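PDB 6OM4: MccB protein from Escherichia coli, which adenylates the peptide precursor MccA in the biosynthesis of the Trojan horse antibiotic microcin C7, probably through an E1-like, ATP-dependent nucleotidyltransferase domain. Local coordinates for residues Tyr43-Pro48 against Asn67-Leu72; Thr52-Thr57 against Lys63-Cys68. All coordinates share one frame; numbering follows the deposited sequence.

Contact 1 of 2, residues Tyr43-Pro48 against Asn67-Leu72; sequences YCFITP and NCFRFL
Phe45 and Phe69 meet ring against ring, and this aromatic pair makes up nearly the whole contact between Tyr43-Pro48 and Asn67-Leu72. The end of the Phe45 ring comes in at the edge of Phe69, close to its plane: CZ of Phe45 lies 3.6 Å from CE1 of Phe69. The planes are inclined at 46° with the centroids 5.5 Å apart, an oblique pairing. Reach comes from both sides, since the nearest alpha carbons, those of Phe45 and Phe69, are 10.0 Å apart. On the helix, Phe69 sets CG anti to its own amide nitrogen (chi1 179°), which carries the ring out toward the loop.

No hydrogen bond crosses the contact. Polar bonding stays local: a type I beta turn from Tyr43 to Ile46 bends the chain at Phe45, and its closing bond, Ile46 N to Tyr43 O, is weak at 3.4 Å.

Tyr51 and Tyr3 each make an edge-to-face contact with Phe69, widening the pair into an aromatic cluster. Through the Phe45-Phe69 pair the loop after helix 32-43 packs on helix 62-74, with Ile78 of strand 78-80 touching both phenylalanines and backbone hydrogen bonds tying Phe45 to Leu5 of strand 2-5.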
# COMPACT_ATOMS: atom_id res chain seq x y z
N TYR A 43 1.05 -26.50 20.00
CA TYR A 43 1.59 -27.72 19.44
C TYR A 43 0.48 -28.69 19.04
O TYR A 43 0.65 -29.43 18.05
CB TYR A 43 2.57 -28.32 20.44
CG TYR A 43 3.26 -29.59 19.99
CD1 TYR A 43 4.40 -29.52 19.19
CD2 TYR A 43 2.83 -30.82 20.41
CE1 TYR A 43 5.10 -30.66 18.84
CE2 TYR A 43 3.52 -31.98 20.06
CZ TYR A 43 4.65 -31.90 19.26
OH TYR A 43 5.33 -33.03 18.90
N CYS A 44 -0.66 -28.67 19.76
CA CYS A 44 -1.79 -29.53 19.42
C CYS A 44 -2.35 -29.23 18.04
O CYS A 44 -3.09 -30.05 17.50
CB CYS A 44 -2.93 -29.35 20.41
SG CYS A 44 -2.47 -29.92 22.06
N PHE A 45 -2.10 -28.03 17.50
CA PHE A 45 -2.74 -27.62 16.26
C PHE A 45 -1.76 -27.59 15.08
O PHE A 45 -2.07 -26.95 14.11
CB PHE A 45 -3.43 -26.26 16.46
CG PHE A 45 -4.54 -26.29 17.47
CD1 PHE A 45 -5.81 -26.72 17.12
CD2 PHE A 45 -4.29 -26.00 18.80
CE1 PHE A 45 -6.81 -26.82 18.07
CE2 PHE A 45 -5.29 -26.10 19.75
CZ PHE A 45 -6.56 -26.48 19.38
N ILE A 46 -0.62 -28.29 15.15
CA ILE A 46 0.28 -28.36 14.01
C ILE A 46 -0.47 -28.97 12.82
O ILE A 46 -0.37 -28.48 11.64
CB ILE A 46 1.56 -29.14 14.36
CG1 ILE A 46 2.40 -28.43 15.43
CG2 ILE A 46 2.39 -29.38 13.11
CD1 ILE A 46 2.63 -27.01 15.17
N THR A 47 -1.26 -30.03 13.11
CA THR A 47 -2.14 -30.68 12.15
C THR A 47 -3.54 -30.21 12.49
O THR A 47 -3.80 -29.87 13.64
CB THR A 47 -2.06 -32.22 12.17
OG1 THR A 47 -2.61 -32.77 13.38
CG2 THR A 47 -0.65 -32.73 12.03
N PRO A 48 -4.48 -30.17 11.51
CA PRO A 48 -5.83 -29.66 11.74
C PRO A 48 -6.50 -30.45 12.88
O PRO A 48 -6.54 -31.65 12.83
CB PRO A 48 -6.58 -29.93 10.42
CG PRO A 48 -5.47 -30.00 9.39
CD PRO A 48 -4.28 -30.60 10.11
N ASN A 67 -7.87 -20.71 28.15
CA ASN A 67 -7.18 -19.45 28.17
C ASN A 67 -6.15 -19.40 27.02
O ASN A 67 -6.14 -18.39 26.28
CB ASN A 67 -6.57 -19.24 29.55
CG ASN A 67 -5.79 -17.97 29.74
OD1 ASN A 67 -4.72 -17.98 30.39
ND2 ASN A 67 -6.35 -16.86 29.28
N CYS A 68 -5.36 -20.45 26.87
CA CYS A 68 -4.30 -20.48 25.84
C CYS A 68 -4.92 -20.48 24.45
O CYS A 68 -4.49 -19.78 23.55
CB CYS A 68 -3.35 -21.66 26.02
SG CYS A 68 -2.42 -21.57 27.57
N PHE A 69 -6.00 -21.24 24.27
CA PHE A 69 -6.62 -21.31 22.97
C PHE A 69 -7.17 -19.92 22.57
O PHE A 69 -7.02 -19.49 21.44
CB PHE A 69 -7.68 -22.40 23.01
CG PHE A 69 -8.44 -22.59 21.73
CD1 PHE A 69 -7.95 -23.40 20.73
CD2 PHE A 69 -9.65 -21.96 21.55
CE1 PHE A 69 -8.66 -23.57 19.55
CE2 PHE A 69 -10.37 -22.15 20.39
CZ PHE A 69 -9.84 -22.91 19.37
N ARG A 70 -7.85 -19.23 23.51
CA ARG A 70 -8.39 -17.86 23.29
C ARG A 70 -7.24 -16.91 22.88
O ARG A 70 -7.37 -16.10 21.95
CB ARG A 70 -9.12 -17.35 24.54
CG ARG A 70 -9.76 -15.96 24.44
CD ARG A 70 -8.95 -14.80 24.99
NE ARG A 70 -8.39 -15.14 26.28
CZ ARG A 70 -7.22 -14.78 26.75
NH1 ARG A 70 -6.96 -15.03 28.02
NH2 ARG A 70 -6.31 -14.20 26.00
N PHE A 71 -6.13 -17.01 23.59
CA PHE A 71 -4.95 -16.21 23.33
C PHE A 71 -4.43 -16.44 21.90
O PHE A 71 -4.14 -15.49 21.18
CB PHE A 71 -3.89 -16.53 24.38
CG PHE A 71 -2.51 -15.96 24.11
CD1 PHE A 71 -1.65 -16.59 23.23
CD2 PHE A 71 -2.09 -14.82 24.76
CE1 PHE A 71 -0.40 -16.06 22.94
CE2 PHE A 71 -0.82 -14.30 24.51
CZ PHE A 71 0.02 -14.92 23.61
N LEU A 72 -4.26 -17.70 21.51
CA LEU A 72 -3.78 -18.02 20.16
C LEU A 72 -4.77 -17.55 19.09
O LEU A 72 -4.38 -17.05 18.04
CB LEU A 72 -3.51 -19.52 20.08
CG LEU A 72 -2.31 -19.99 20.91
CD1 LEU A 72 -2.29 -21.51 21.02
CD2 LEU A 72 -1.04 -19.53 20.26

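Contact 2 of 2, residues Thr52-Thr57 against Lys63-Cys68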
# COMPACT_ATOMS: atom_id res chain seq x y z
N THR A 52 -11.79 -29.95 21.01
CA THR A 52 -11.89 -31.17 21.89
C THR A 52 -10.77 -32.18 21.61
O THR A 52 -10.20 -32.72 22.56
CB THR A 52 -13.28 -31.81 21.86
OG1 THR A 52 -13.38 -32.49 20.60
CG2 THR A 52 -14.38 -30.80 22.07
N ALA A 53 -10.42 -32.45 20.35
CA ALA A 53 -9.35 -33.36 20.01
C ALA A 53 -8.02 -32.89 20.61
O ALA A 53 -7.22 -33.74 21.03
CB ALA A 53 -9.24 -33.54 18.51
N ALA A 54 -7.78 -31.57 20.62
CA ALA A 54 -6.58 -31.01 21.22
C ALA A 54 -6.67 -31.13 22.75
O ALA A 54 -5.72 -31.56 23.35
CB ALA A 54 -6.39 -29.57 20.81
N LEU A 55 -7.81 -30.77 23.32
CA LEU A 55 -8.03 -30.84 24.79
C LEU A 55 -7.81 -32.27 25.30
O LEU A 55 -7.30 -32.42 26.40
CB LEU A 55 -9.43 -30.29 25.10
CG LEU A 55 -9.91 -30.32 26.55
CD1 LEU A 55 -8.91 -29.64 27.47
CD2 LEU A 55 -11.24 -29.62 26.65
N GLU A 56 -8.16 -33.29 24.49
CA GLU A 56 -7.85 -34.73 24.76
C GLU A 56 -6.36 -35.03 24.99
O GLU A 56 -6.05 -35.96 25.77
CB GLU A 56 -8.24 -35.61 23.56
CG GLU A 56 -9.43 -36.50 23.79
CD GLU A 56 -10.30 -36.67 22.55
OE1 GLU A 56 -11.49 -36.30 22.62
OE2 GLU A 56 -9.80 -37.12 21.52
N THR A 57 -5.44 -34.38 24.28
CA THR A 57 -4.04 -34.82 24.26
C THR A 57 -3.08 -33.83 24.95
O THR A 57 -1.91 -34.16 25.11
CB THR A 57 -3.57 -35.10 22.83
OG1 THR A 57 -3.70 -33.88 22.11
CG2 THR A 57 -4.37 -36.20 22.17
N LYS A 63 -9.13 -25.40 32.17
CA LYS A 63 -9.14 -23.95 32.43
C LYS A 63 -7.96 -23.26 31.72
O LYS A 63 -8.12 -22.21 31.09
CB LYS A 63 -8.99 -23.65 33.93
CG LYS A 63 -10.26 -23.76 34.77
CD LYS A 63 -10.03 -23.63 36.29
CE LYS A 63 -11.28 -23.86 37.13
NZ LYS A 63 -11.38 -22.93 38.28
N ASP A 64 -6.77 -23.84 31.85
CA ASP A 64 -5.53 -23.30 31.26
C ASP A 64 -5.58 -23.41 29.73
O ASP A 64 -5.30 -22.45 29.06
CB ASP A 64 -4.29 -23.95 31.85
CG ASP A 64 -4.17 -23.66 33.33
OD1 ASP A 64 -4.60 -22.58 33.77
OD2 ASP A 64 -3.74 -24.55 34.06
N PHE A 65 -5.99 -24.57 29.21
CA PHE A 65 -6.09 -24.79 27.79
C PHE A 65 -7.03 -23.76 27.15
O PHE A 65 -6.75 -23.24 26.08
CB PHE A 65 -6.61 -26.20 27.53
CG PHE A 65 -6.82 -26.53 26.08
CD1 PHE A 65 -5.73 -26.85 25.29
CD2 PHE A 65 -8.07 -26.48 25.50
CE1 PHE A 65 -5.88 -27.17 23.95
CE2 PHE A 65 -8.21 -26.79 24.16
CZ PHE A 65 -7.13 -27.11 23.39
N SER A 66 -8.18 -23.50 27.78
CA SER A 66 -9.18 -22.58 27.26
C SER A 66 -8.58 -21.16 27.11
O SER A 66 -8.78 -20.48 26.11
CB SER A 66 -10.42 -22.63 28.16
OG SER A 66 -11.36 -21.65 27.81
N ASN A 67 -7.87 -20.71 28.15
CA ASN A 67 -7.18 -19.45 28.17
C ASN A 67 -6.15 -19.40 27.02
O ASN A 67 -6.14 -18.39 26.28
CB ASN A 67 -6.57 -19.24 29.55
CG ASN A 67 -5.79 -17.97 29.74
OD1 ASN A 67 -4.72 -17.98 30.39
ND2 ASN A 67 -6.35 -16.86 29.28
N CYS A 68 -5.36 -20.45 26.87
CA CYS A 68 -4.30 -20.48 25.84
C CYS A 68 -4.92 -20.48 24.45
O CYS A 68 -4.49 -19.78 23.55
CB CYS A 68 -3.35 -21.66 26.02
SG CYS A 68 -2.42 -21.57 27.57
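Ala54 is the first residue from the Thr52 end to touch the facing helix, and it does so with its methyl group. CB of Ala54 points toward segment Lys63-Cys68 and stops 3.6 Å from CZ of Phe65, approaching the ring obliquely at its far end. The small side chain lets that ring come right up to the helix backbone, as the next residue makes clear: the amide nitrogen of Leu55 lies 3.7 Å from the same CZ of Phe65.

Leu55 takes the face of the ring. Its CA sits over one face of Phe65, 4.0 Å above the plane and displaced toward the rim. CB makes an off-centre CH-pi contact, 4.3 Å from the centroid of the Phe65 ring and 28° from the normal. With CG anti to the backbone N (chi1 177°), the leucine continues along the ring toward its root, where CD1 of Leu55 comes within 3.8 Å of CD2 of Phe65.

Helices 51-58 and 62-74 follow one another in the chain, joined by a short connection, and this is plain helix-on-helix packing: the Phe65 ring lies between the two backbones, against Ala54 and Leu55. The pair belongs to the N-terminal part of the chain, which also holds the three-stranded antiparallel sheet 49-50, 2-5, 78-80. Thr41 of helix 32-43 and Ala58 also touch Phe65, and Tyr51 meets its ring edge-to-face.

Farther along, Thr57 turns its side chain back on its own helix. OG1 of Thr57 gives a weak hydrogen bond of 3.3 Å to the carbonyl oxygen of Ala54, which also accepts the amide of Thr57.

How the contacts relate
Both contacts draw on helix 62-74, where their segments overlap at Asn67 and Cys68, while Phe65 and Phe69 do the touching; their centres lie 8 Å apart. They touch directly, through apolar packing. The seam is Ala54: its CB is 3.4 Å from CZ of Phe45 and 3.5 Å from CB of Cys44, both in contact 1, while CZ of Phe45 and CZ of Phe65 approach to 4.1 Å. Phe65 and Phe69, one helical turn apart, are thus bridged by Phe45. The centres of contacts 1 and 2 lie about 31 and 38 Å from the centre of the chain, remote from the nucleotide pocket and the zinc site, and illustrate how clustered aromatics build a small core.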